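Long-range contacts in cysteine protease (Xylella fastidiosa, PDB 3OIS), which probably hydrolyses peptide bonds as a papain-family (C1) cysteine peptidase, and also binds uridine diphosphate: residues 248-253 with 268-273; 59-64 with 242-247; 206-211 with 237-242. One frame throughout, in Å; residues are numbered along the deposited sequence.

Interaction 1: 248-253 with 268-273; sequences IRHFRI and WMPYEY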
loop_
_atom_site.group_PDB
_atom_site.type_symbol
_atom_site.label_atom_id
_atom_site.label_comp_id
_atom_site.label_asym_id
_atom_site.label_seq_id
_atom_site.Cartn_x
_atom_site.Cartn_y
_atom_site.Cartn_z
ATOM N N ILE A 248 5.846 -19.349 12.313
ATOM C CA ILE A 248 4.614 -19.708 11.606
ATOM C C ILE A 248 4.755 -19.502 10.058
ATOM O O ILE A 248 3.814 -19.772 9.338
ATOM C CB ILE A 248 3.416 -18.915 12.188
ATOM C CG1 ILE A 248 3.628 -17.396 11.969
ATOM C CG2 ILE A 248 3.232 -19.296 13.738
ATOM C CD1 ILE A 248 2.354 -16.597 12.106
ATOM N N ARG A 249 5.928 -19.060 9.580
ATOM C CA ARG A 249 6.223 -18.855 8.137
ATOM C C ARG A 249 5.113 -17.969 7.521
ATOM O O ARG A 249 4.498 -18.298 6.502
ATOM C CB ARG A 249 6.386 -20.201 7.387
ATOM C CG ARG A 249 7.626 -21.048 7.886
ATOM C CD ARG A 249 7.641 -22.440 7.195
ATOM N NE ARG A 249 7.476 -22.247 5.740
ATOM C CZ ARG A 249 8.436 -21.889 4.881
ATOM N NH1 ARG A 249 8.114 -21.693 3.593
ATOM N NH2 ARG A 249 9.717 -21.761 5.277
ATOM N N HIS A 250 4.884 -16.856 8.188
ATOM C CA HIS A 250 4.009 -15.745 7.631
ATOM C C HIS A 250 4.722 -14.401 7.750
ATOM O O HIS A 250 5.505 -14.208 8.678
ATOM C CB HIS A 250 2.685 -15.639 8.341
ATOM C CG HIS A 250 1.697 -16.720 8.019
ATOM N ND1 HIS A 250 1.910 -18.056 8.329
ATOM C CD2 HIS A 250 0.475 -16.655 7.440
ATOM C CE1 HIS A 250 0.860 -18.761 7.933
ATOM N NE2 HIS A 250 -0.036 -17.925 7.422
ATOM N N PHE A 251 4.455 -13.495 6.811
ATOM C CA PHE A 251 4.798 -12.073 6.870
ATOM C C PHE A 251 3.629 -11.314 7.455
ATOM O O PHE A 251 2.441 -11.678 7.257
ATOM C CB PHE A 251 5.119 -11.502 5.451
ATOM C CG PHE A 251 6.467 -11.912 4.930
ATOM C CD1 PHE A 251 7.542 -11.055 5.029
ATOM C CD2 PHE A 251 6.624 -13.115 4.321
ATOM C CE1 PHE A 251 8.801 -11.357 4.549
ATOM C CE2 PHE A 251 7.932 -13.506 3.830
ATOM C CZ PHE A 251 9.014 -12.616 3.933
ATOM N N ARG A 252 3.955 -10.290 8.249
ATOM C CA ARG A 252 2.903 -9.484 8.910
ATOM C C ARG A 252 2.575 -8.294 8.026
ATOM O O ARG A 252 3.474 -7.552 7.587
ATOM C CB ARG A 252 3.484 -8.930 10.222
ATOM C CG ARG A 252 2.470 -8.210 11.117
ATOM C CD ARG A 252 1.502 -9.246 11.587
ATOM N NE ARG A 252 0.714 -8.674 12.697
ATOM C CZ ARG A 252 -0.296 -9.314 13.307
ATOM N NH1 ARG A 252 -0.768 -10.496 12.834
ATOM N NH2 ARG A 252 -0.884 -8.751 14.396
ATOM N N ILE A 253 1.281 -8.139 7.737
ATOM C CA ILE A 253 0.836 -7.033 6.851
ATOM C C ILE A 253 -0.103 -6.069 7.590
ATOM O O ILE A 253 -0.995 -6.485 8.295
ATOM C CB ILE A 253 0.287 -7.583 5.494
ATOM C CG1 ILE A 253 -0.846 -8.489 5.716
ATOM C CG2 ILE A 253 1.389 -8.378 4.686
ATOM C CD1 ILE A 253 -1.598 -8.748 4.383
ATOM N N TRP A 268 -1.641 -11.933 8.675
ATOM C CA TRP A 268 -0.480 -12.750 8.382
ATOM C C TRP A 268 -0.642 -13.362 7.022
ATOM O O TRP A 268 -1.714 -13.972 6.726
ATOM C CB TRP A 268 -0.404 -13.934 9.353
ATOM C CG TRP A 268 0.058 -13.626 10.807
ATOM C CD1 TRP A 268 -0.677 -13.855 11.961
ATOM C CD2 TRP A 268 1.373 -13.212 11.245
ATOM N NE1 TRP A 268 0.087 -13.566 13.083
ATOM C CE2 TRP A 268 1.327 -13.138 12.676
ATOM C CE3 TRP A 268 2.550 -12.821 10.575
ATOM C CZ2 TRP A 268 2.405 -12.692 13.430
ATOM C CZ3 TRP A 268 3.652 -12.461 11.347
ATOM C CH2 TRP A 268 3.549 -12.360 12.755
ATOM N N MET A 269 0.397 -13.196 6.186
ATOM C CA MET A 269 0.408 -13.710 4.826
ATOM C C MET A 269 1.462 -14.846 4.737
ATOM O O MET A 269 2.591 -14.598 5.035
ATOM C CB MET A 269 0.814 -12.624 3.793
ATOM C CG MET A 269 0.835 -13.230 2.359
ATOM S SD MET A 269 1.126 -11.883 1.108
ATOM C CE MET A 269 -0.547 -11.189 1.007
ATOM N N PRO A 270 1.103 -16.039 4.256
ATOM C CA PRO A 270 2.077 -17.153 4.205
ATOM C C PRO A 270 3.291 -16.847 3.319
ATOM O O PRO A 270 3.166 -16.157 2.316
ATOM C CB PRO A 270 1.301 -18.312 3.533
ATOM C CG PRO A 270 -0.181 -17.882 3.567
ATOM C CD PRO A 270 -0.236 -16.396 3.756
ATOM N N TYR A 271 4.461 -17.353 3.697
ATOM C CA TYR A 271 5.617 -17.281 2.825
ATOM C C TYR A 271 5.360 -17.718 1.396
ATOM O O TYR A 271 5.848 -17.084 0.455
ATOM C CB TYR A 271 6.720 -18.196 3.418
ATOM C CG TYR A 271 7.394 -17.599 4.643
ATOM C CD1 TYR A 271 6.918 -16.437 5.283
ATOM C CD2 TYR A 271 8.491 -18.228 5.222
ATOM C CE1 TYR A 271 7.564 -15.931 6.423
ATOM C CE2 TYR A 271 9.133 -17.709 6.414
ATOM C CZ TYR A 271 8.663 -16.577 7.001
ATOM O OH TYR A 271 9.273 -16.051 8.152
ATOM N N GLU A 272 4.568 -18.784 1.227
ATOM C CA GLU A 272 4.294 -19.329 -0.137
ATOM C C GLU A 272 3.363 -18.393 -0.938
ATOM O O GLU A 272 3.276 -18.500 -2.182
ATOM C CB GLU A 272 3.596 -20.702 -0.005
ATOM C CG GLU A 272 4.360 -21.842 0.763
ATOM C CD GLU A 272 4.370 -21.751 2.338
ATOM O OE1 GLU A 272 5.096 -22.604 2.950
ATOM O OE2 GLU A 272 3.705 -20.851 2.984
ATOM N N TYR A 273 2.654 -17.522 -0.247
ATOM C CA TYR A 273 1.769 -16.593 -0.936
ATOM C C TYR A 273 2.641 -15.436 -1.446
ATOM O O TYR A 273 2.662 -15.140 -2.653
ATOM C CB TYR A 273 0.731 -16.131 0.078
ATOM C CG TYR A 273 -0.519 -15.441 -0.496
ATOM C CD1 TYR A 273 -1.762 -15.900 -0.093
ATOM C CD2 TYR A 273 -0.462 -14.371 -1.430
ATOM C CE1 TYR A 273 -2.903 -15.323 -0.517
ATOM C CE2 TYR A 273 -1.658 -13.810 -1.942
ATOM C CZ TYR A 273 -2.874 -14.260 -1.434
ATOM O OH TYR A 273 -4.081 -13.756 -1.877
HETATM O O HOH W 1 3.283 -20.539 5.711
#
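The carbonyl oxygen of Arg249 is gripped by two donors. Tyr271 N approaches Arg249 O at 3.0 Å from well above the carbonyl plane, and a water that gives one hydrogen to Arg249 O, 2.7 Å away, gives the other to Glu272 OE2. Glu272 OE1 meanwhile takes Arg249 NH1 at 3.2 Å, in the guanidinium plane but above that of the carboxylate, so the salt bridge and the water together tie the turn before one strand to the first turn of helix 271-274. The Tyr271 ring packs along Arg249: CB sits over the ring's face, and Tyr271 CD2 lies over the centre of the guanidinium, the two planes steeply inclined.

Phe251 and Met269 form an antiparallel hydrogen-bonded pair of the beta hairpin, Phe251 N to Met269 O and Met269 N to Phe251 O both measuring 2.8 Å. On the face of Arg252 and Trp268 the indole is sandwiched. Ile248 CD1 rests over one side, 3.7 Å from the centroid of the five-membered ring; on the opposite side Arg252, bent at chi2 (67°), lays CD over the six-membered ring and brings its guanidinium into a cation-pi contact, with CZ 4.4 Å from the five-membered centroid. Glu263 forms a salt bridge with Arg252 NH1, so the cation over the indole is probably charge-balanced, and the carboxylate and the aromatic face together probably fix its position.

Interaction 2: 59-64 with 242-247; sequences PKVDLT and VGYDDE
Lys60 and Asp245 meet because both send CG anti to the backbone N (chi1 172° and -165°), and the otherwise extended lysine chain bends at its last torsion (81°) to turn NZ onto the carboxylate. They belong to an antiparallel strand pair in which the short strand 60-62 borders the long strand 233-245 of the sheet in the papain-like fold. The salt bridge runs from Lys60 NZ to Asp245 OD2, 2.8 Å away, with the ammonium above the carboxylate plane. Asp245 OD1 is committed differently: it accepts from Glu247 N, closing an Asx turn where the strand ends. One carboxylate thus serves the partner strand and its own turn.

On the face of Val61 and Tyr244 the contact is apolar. The tyrosine ring crosses the valine at a slant, Val61 CG2 reaching Tyr244 CE1 at 3.3 Å, while Val61 N stands over the ring face. Tyr244 OH is held by Pro58 O, and Leu198 of helix 191-199 packs against both Val61 and Tyr244.

The backbone ladder centres on the hydrogen-bonded pair Val61 and Tyr244, linked by Val61 N to Tyr244 O and Tyr244 N to Val61 O, both 3.0 Å. Beyond it, at one end, Asp246 N binds Pro59 O, 2.9 Å away; at the other, Asp62 faces Gly243 as a non-hydrogen-bonded pair and Leu63 N binds Val242 O at 2.8 Å. At that end of strand 60-62 a second Asx turn forms: Asp62 OD1 accepts Thr64 N from above its plane and, through its syn lone pair, Thr64 OG1 at 2.7 Å.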
loop_
_atom_site.group_PDB
_atom_site.type_symbol
_atom_site.label_atom_id
_atom_site.label_comp_id
_atom_site.label_asym_id
_atom_site.label_seq_id
_atom_site.Cartn_x
_atom_site.Cartn_y
_atom_site.Cartn_z
ATOM N N PRO A 59 15.175 -14.901 13.188
ATOM C CA PRO A 59 13.984 -15.690 12.962
ATOM C C PRO A 59 12.687 -14.881 12.902
ATOM O O PRO A 59 11.694 -15.423 12.411
ATOM C CB PRO A 59 13.984 -16.670 14.139
ATOM C CG PRO A 59 14.695 -15.922 15.216
ATOM C CD PRO A 59 15.755 -15.126 14.535
ATOM N N LYS A 60 12.662 -13.682 13.477
ATOM C CA LYS A 60 11.422 -12.921 13.629
ATOM C C LYS A 60 11.746 -11.416 13.622
ATOM O O LYS A 60 12.734 -10.920 14.267
ATOM C CB LYS A 60 10.625 -13.351 14.915
ATOM C CG LYS A 60 9.383 -12.403 15.219
ATOM C CD LYS A 60 8.665 -12.794 16.550
ATOM C CE LYS A 60 7.388 -11.936 16.727
ATOM N NZ LYS A 60 6.238 -12.515 15.903
ATOM N N VAL A 61 10.991 -10.674 12.808
ATOM C CA VAL A 61 11.055 -9.199 12.819
ATOM C C VAL A 61 9.674 -8.628 13.021
ATOM O O VAL A 61 8.696 -9.076 12.401
ATOM C CB VAL A 61 11.666 -8.699 11.524
ATOM C CG1 VAL A 61 11.606 -7.144 11.406
ATOM C CG2 VAL A 61 13.083 -9.188 11.329
ATOM N N ASP A 62 9.549 -7.616 13.889
ATOM C CA ASP A 62 8.221 -7.024 14.096
ATOM C C ASP A 62 8.357 -5.540 14.187
ATOM O O ASP A 62 8.616 -4.943 15.265
ATOM C CB ASP A 62 7.469 -7.623 15.293
ATOM C CG ASP A 62 6.070 -7.082 15.441
ATOM O OD1 ASP A 62 5.558 -6.404 14.544
ATOM O OD2 ASP A 62 5.455 -7.296 16.526
ATOM N N LEU A 63 8.149 -4.882 13.040
ATOM C CA LEU A 63 8.311 -3.408 12.964
ATOM C C LEU A 63 6.983 -2.686 13.220
ATOM O O LEU A 63 6.877 -1.521 12.935
ATOM C CB LEU A 63 8.878 -2.969 11.557
ATOM C CG LEU A 63 10.138 -3.723 11.042
ATOM C CD1 LEU A 63 10.700 -2.987 9.806
ATOM C CD2 LEU A 63 11.216 -3.784 12.153
ATOM N N THR A 64 5.937 -3.420 13.578
ATOM C CA THR A 64 4.600 -2.771 13.713
ATOM C C THR A 64 4.768 -1.424 14.445
ATOM O O THR A 64 5.275 -1.363 15.576
ATOM C CB THR A 64 3.613 -3.650 14.507
ATOM O OG1 THR A 64 3.421 -4.892 13.856
ATOM C CG2 THR A 64 2.192 -2.987 14.627
ATOM N N VAL A 242 5.251 -5.327 7.497
ATOM C CA VAL A 242 6.011 -4.766 8.643
ATOM C C VAL A 242 6.729 -5.801 9.401
ATOM O O VAL A 242 7.267 -5.511 10.483
ATOM C CB VAL A 242 4.998 -4.031 9.663
ATOM C CG1 VAL A 242 4.328 -2.816 8.958
ATOM C CG2 VAL A 242 3.899 -4.983 10.208
ATOM N N GLY A 243 6.818 -7.021 8.919
ATOM C CA GLY A 243 7.487 -8.062 9.732
ATOM C C GLY A 243 7.303 -9.462 9.230
ATOM O O GLY A 243 6.695 -9.704 8.186
ATOM N N TYR A 244 7.973 -10.429 9.874
ATOM C CA TYR A 244 7.796 -11.836 9.534
ATOM C C TYR A 244 8.075 -12.726 10.753
ATOM O O TYR A 244 8.648 -12.249 11.716
ATOM C CB TYR A 244 8.752 -12.250 8.396
ATOM C CG TYR A 244 10.249 -12.140 8.703
ATOM C CD1 TYR A 244 11.013 -11.035 8.349
ATOM C CD2 TYR A 244 10.874 -13.212 9.314
ATOM C CE1 TYR A 244 12.396 -10.985 8.627
ATOM C CE2 TYR A 244 12.228 -13.194 9.572
ATOM C CZ TYR A 244 12.981 -12.096 9.208
ATOM O OH TYR A 244 14.361 -12.079 9.472
ATOM N N ASP A 245 7.631 -13.969 10.693
ATOM C CA ASP A 245 7.850 -14.876 11.817
ATOM C C ASP A 245 8.109 -16.237 11.263
ATOM O O ASP A 245 7.173 -16.913 10.775
ATOM C CB ASP A 245 6.681 -14.852 12.821
ATOM C CG ASP A 245 7.075 -15.504 14.162
ATOM O OD1 ASP A 245 8.053 -16.261 14.152
ATOM O OD2 ASP A 245 6.498 -15.193 15.211
ATOM N N ASP A 246 9.378 -16.674 11.309
ATOM C CA ASP A 246 9.703 -18.080 10.903
ATOM C C ASP A 246 8.940 -19.134 11.683
ATOM O O ASP A 246 8.771 -20.236 11.137
ATOM C CB ASP A 246 11.191 -18.407 11.013
ATOM C CG ASP A 246 12.010 -17.773 9.933
ATOM O OD1 ASP A 246 11.446 -17.229 8.927
ATOM O OD2 ASP A 246 13.249 -17.784 10.079
ATOM N N GLU A 247 8.480 -18.835 12.911
ATOM C CA GLU A 247 7.766 -19.830 13.737
ATOM C C GLU A 247 6.508 -20.289 13.014
ATOM O O GLU A 247 6.146 -21.480 13.043
ATOM C CB GLU A 247 7.444 -19.242 15.116
ATOM C CG GLU A 247 6.752 -20.187 16.164
ATOM C CD GLU A 247 7.647 -21.359 16.589
ATOM O OE1 GLU A 247 8.852 -21.145 16.911
ATOM O OE2 GLU A 247 7.115 -22.506 16.590
#

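Interaction 3: 206-211 with 237-242; sequences FGFSVY and HAVLCV
Phe206 opens the pairing with two backbone bonds to Val239: Phe206 N to Val239 O at 3.1 Å and Val239 N to Phe206 O at 3.0 Å. Its ring lies alongside the valine, pointing the same way, with Phe206 CE1 3.6 Å from Val239 CG2, while Cys241 CB comes up to the ring edge. Gly207 follows, facing Ala238 in a non-hydrogen-bonded pair whose CA atoms are 4.1 Å apart.

Phe208 then makes the second hydrogen-bonded pair, Phe208 N to His237 O at 2.7 Å and His237 N to Phe208 O at 2.8 Å. With CG between the backbone N and the carbonyl carbon (chi1 63°), the Phe208 side chain runs alongside that of His237, pointing the same way: His237 CB sits over the ring face toward its rim, and Phe208 CE1 meets both methyls of Val239. Farther along, Val210 CG2 touches His237 CB at 3.6 Å.

All touching residues are buried. Met269 of strand 266-270 packs on Phe206 and Phe208. Strand 280-287 continues the sheet beyond 204-211, where Phe283 meets Phe206; strand 250-254 continues it beyond 233-245, and helix 78-93 packs on it through Cys78.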
loop_
_atom_site.group_PDB
_atom_site.type_symbol
_atom_site.label_atom_id
_atom_site.label_comp_id
_atom_site.label_asym_id
_atom_site.label_seq_id
_atom_site.Cartn_x
_atom_site.Cartn_y
_atom_site.Cartn_z
ATOM N N PHE A 206 3.732 -3.610 -1.220
ATOM C CA PHE A 206 3.577 -4.495 -2.368
ATOM C C PHE A 206 2.145 -4.720 -2.677
ATOM O O PHE A 206 1.266 -4.294 -1.928
ATOM C CB PHE A 206 4.277 -5.832 -2.123
ATOM C CG PHE A 206 3.576 -6.710 -1.127
ATOM C CD1 PHE A 206 3.682 -6.416 0.272
ATOM C CD2 PHE A 206 2.802 -7.766 -1.546
ATOM C CE1 PHE A 206 3.013 -7.287 1.211
ATOM C CE2 PHE A 206 2.104 -8.623 -0.662
ATOM C CZ PHE A 206 2.236 -8.412 0.742
ATOM N N GLY A 207 1.906 -5.326 -3.847
ATOM C CA GLY A 207 0.572 -5.517 -4.395
ATOM C C GLY A 207 0.273 -7.007 -4.402
ATOM O O GLY A 207 1.177 -7.864 -4.534
ATOM N N PHE A 208 -0.966 -7.413 -4.253
ATOM C CA PHE A 208 -1.234 -8.808 -4.404
ATOM C C PHE A 208 -2.672 -9.074 -4.892
ATOM O O PHE A 208 -3.585 -8.210 -4.740
ATOM C CB PHE A 208 -0.955 -9.576 -3.078
ATOM C CG PHE A 208 -1.823 -9.187 -1.897
ATOM C CD1 PHE A 208 -1.561 -8.022 -1.116
ATOM C CD2 PHE A 208 -2.886 -10.025 -1.511
ATOM C CE1 PHE A 208 -2.341 -7.759 0.054
ATOM C CE2 PHE A 208 -3.652 -9.763 -0.345
ATOM C CZ PHE A 208 -3.410 -8.604 0.402
ATOM N N SER A 209 -2.896 -10.268 -5.419
ATOM C CA SER A 209 -4.279 -10.638 -5.781
ATOM C C SER A 209 -4.993 -11.155 -4.578
ATOM O O SER A 209 -4.437 -12.010 -3.852
ATOM C CB SER A 209 -4.258 -11.711 -6.869
ATOM O OG SER A 209 -3.758 -11.107 -8.068
ATOM N N VAL A 210 -6.237 -10.744 -4.464
ATOM C CA VAL A 210 -7.125 -11.132 -3.338
ATOM C C VAL A 210 -8.169 -12.133 -3.796
ATOM O O VAL A 210 -8.764 -11.921 -4.870
ATOM C CB VAL A 210 -7.833 -9.892 -2.742
ATOM C CG1 VAL A 210 -8.917 -10.307 -1.708
ATOM C CG2 VAL A 210 -6.815 -8.961 -2.195
ATOM N N TYR A 211 -8.362 -13.258 -3.048
ATOM C CA TYR A 211 -9.307 -14.319 -3.474
ATOM C C TYR A 211 -10.432 -14.439 -2.438
ATOM O O TYR A 211 -10.272 -14.007 -1.260
ATOM C CB TYR A 211 -8.562 -15.662 -3.577
ATOM C CG TYR A 211 -7.701 -15.700 -4.810
ATOM C CD1 TYR A 211 -8.172 -16.372 -5.969
ATOM C CD2 TYR A 211 -6.496 -15.025 -4.874
ATOM C CE1 TYR A 211 -7.403 -16.425 -7.087
ATOM C CE2 TYR A 211 -5.731 -15.068 -6.014
ATOM C CZ TYR A 211 -6.193 -15.779 -7.112
ATOM O OH TYR A 211 -5.476 -15.781 -8.286
ATOM N N HIS A 237 -4.932 -5.729 -4.397
ATOM C CA HIS A 237 -4.788 -4.914 -3.182
ATOM C C HIS A 237 -3.326 -4.567 -2.982
ATOM O O HIS A 237 -2.480 -5.235 -3.575
ATOM C CB HIS A 237 -5.366 -5.631 -1.942
ATOM C CG HIS A 237 -5.674 -4.702 -0.829
ATOM N ND1 HIS A 237 -5.560 -5.020 0.517
ATOM C CD2 HIS A 237 -6.138 -3.442 -0.875
ATOM C CE1 HIS A 237 -5.941 -3.986 1.239
ATOM N NE2 HIS A 237 -6.282 -3.009 0.420
ATOM N N ALA A 238 -3.043 -3.561 -2.149
ATOM C CA ALA A 238 -1.626 -3.209 -1.841
ATOM C C ALA A 238 -1.594 -2.813 -0.386
ATOM O O ALA A 238 -2.551 -2.190 0.114
ATOM C CB ALA A 238 -1.134 -2.075 -2.713
ATOM N N VAL A 239 -0.505 -3.268 0.274
ATOM C CA VAL A 239 -0.399 -3.035 1.744
ATOM C C VAL A 239 1.045 -2.750 2.079
ATOM O O VAL A 239 1.948 -2.864 1.257
ATOM C CB VAL A 239 -0.837 -4.326 2.508
ATOM C CG1 VAL A 239 -2.321 -4.608 2.250
ATOM C CG2 VAL A 239 -0.017 -5.525 2.041
ATOM N N LEU A 240 1.269 -2.322 3.322
ATOM C CA LEU A 240 2.627 -2.195 3.882
ATOM C C LEU A 240 2.955 -3.492 4.667
ATOM O O LEU A 240 2.168 -3.925 5.543
ATOM C CB LEU A 240 2.676 -0.973 4.830
ATOM C CG LEU A 240 4.109 -0.683 5.382
ATOM C CD1 LEU A 240 4.903 0.078 4.267
ATOM C CD2 LEU A 240 3.968 0.191 6.674
ATOM N N CYS A 241 4.118 -4.110 4.393
ATOM C CA CYS A 241 4.540 -5.249 5.169
ATOM C C CYS A 241 5.479 -4.814 6.303
ATOM O O CYS A 241 6.369 -4.036 6.095
ATOM C CB CYS A 241 5.309 -6.213 4.228
ATOM S SG CYS A 241 5.906 -7.694 5.099
ATOM N N VAL A 242 5.251 -5.327 7.497
ATOM C CA VAL A 242 6.011 -4.766 8.643
ATOM C C VAL A 242 6.729 -5.801 9.401
ATOM O O VAL A 242 7.267 -5.511 10.483
ATOM C CB VAL A 242 4.998 -4.031 9.663
ATOM C CG1 VAL A 242 4.328 -2.816 8.958
ATOM C CG2 VAL A 242 3.899 -4.983 10.208
#

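In the fold
All three contacts belong to one antiparallel sheet of the papain-like fold. Interactions 2 and 3 use strand 233-245, which borders strand 250-254 of interaction 1. Interaction 3 pairs its middle with strand 204-211, interaction 2 its last part with strand 60-62; they share Val242, though their centres lie about 17 Å apart. Along the chain, interaction 3 is nested inside the loop closed by interaction 2, and interaction 1 follows both, its centre about 9 Å from that of interaction 2 and 11 Å from that of interaction 3. Backbone bonds of Arg252 to Val242 and Gly243 join strand 60-62 to the later strands; Tyr271 OH to Asp246 OD1 and Tyr273 OH to Ser209 O are additional, probable links.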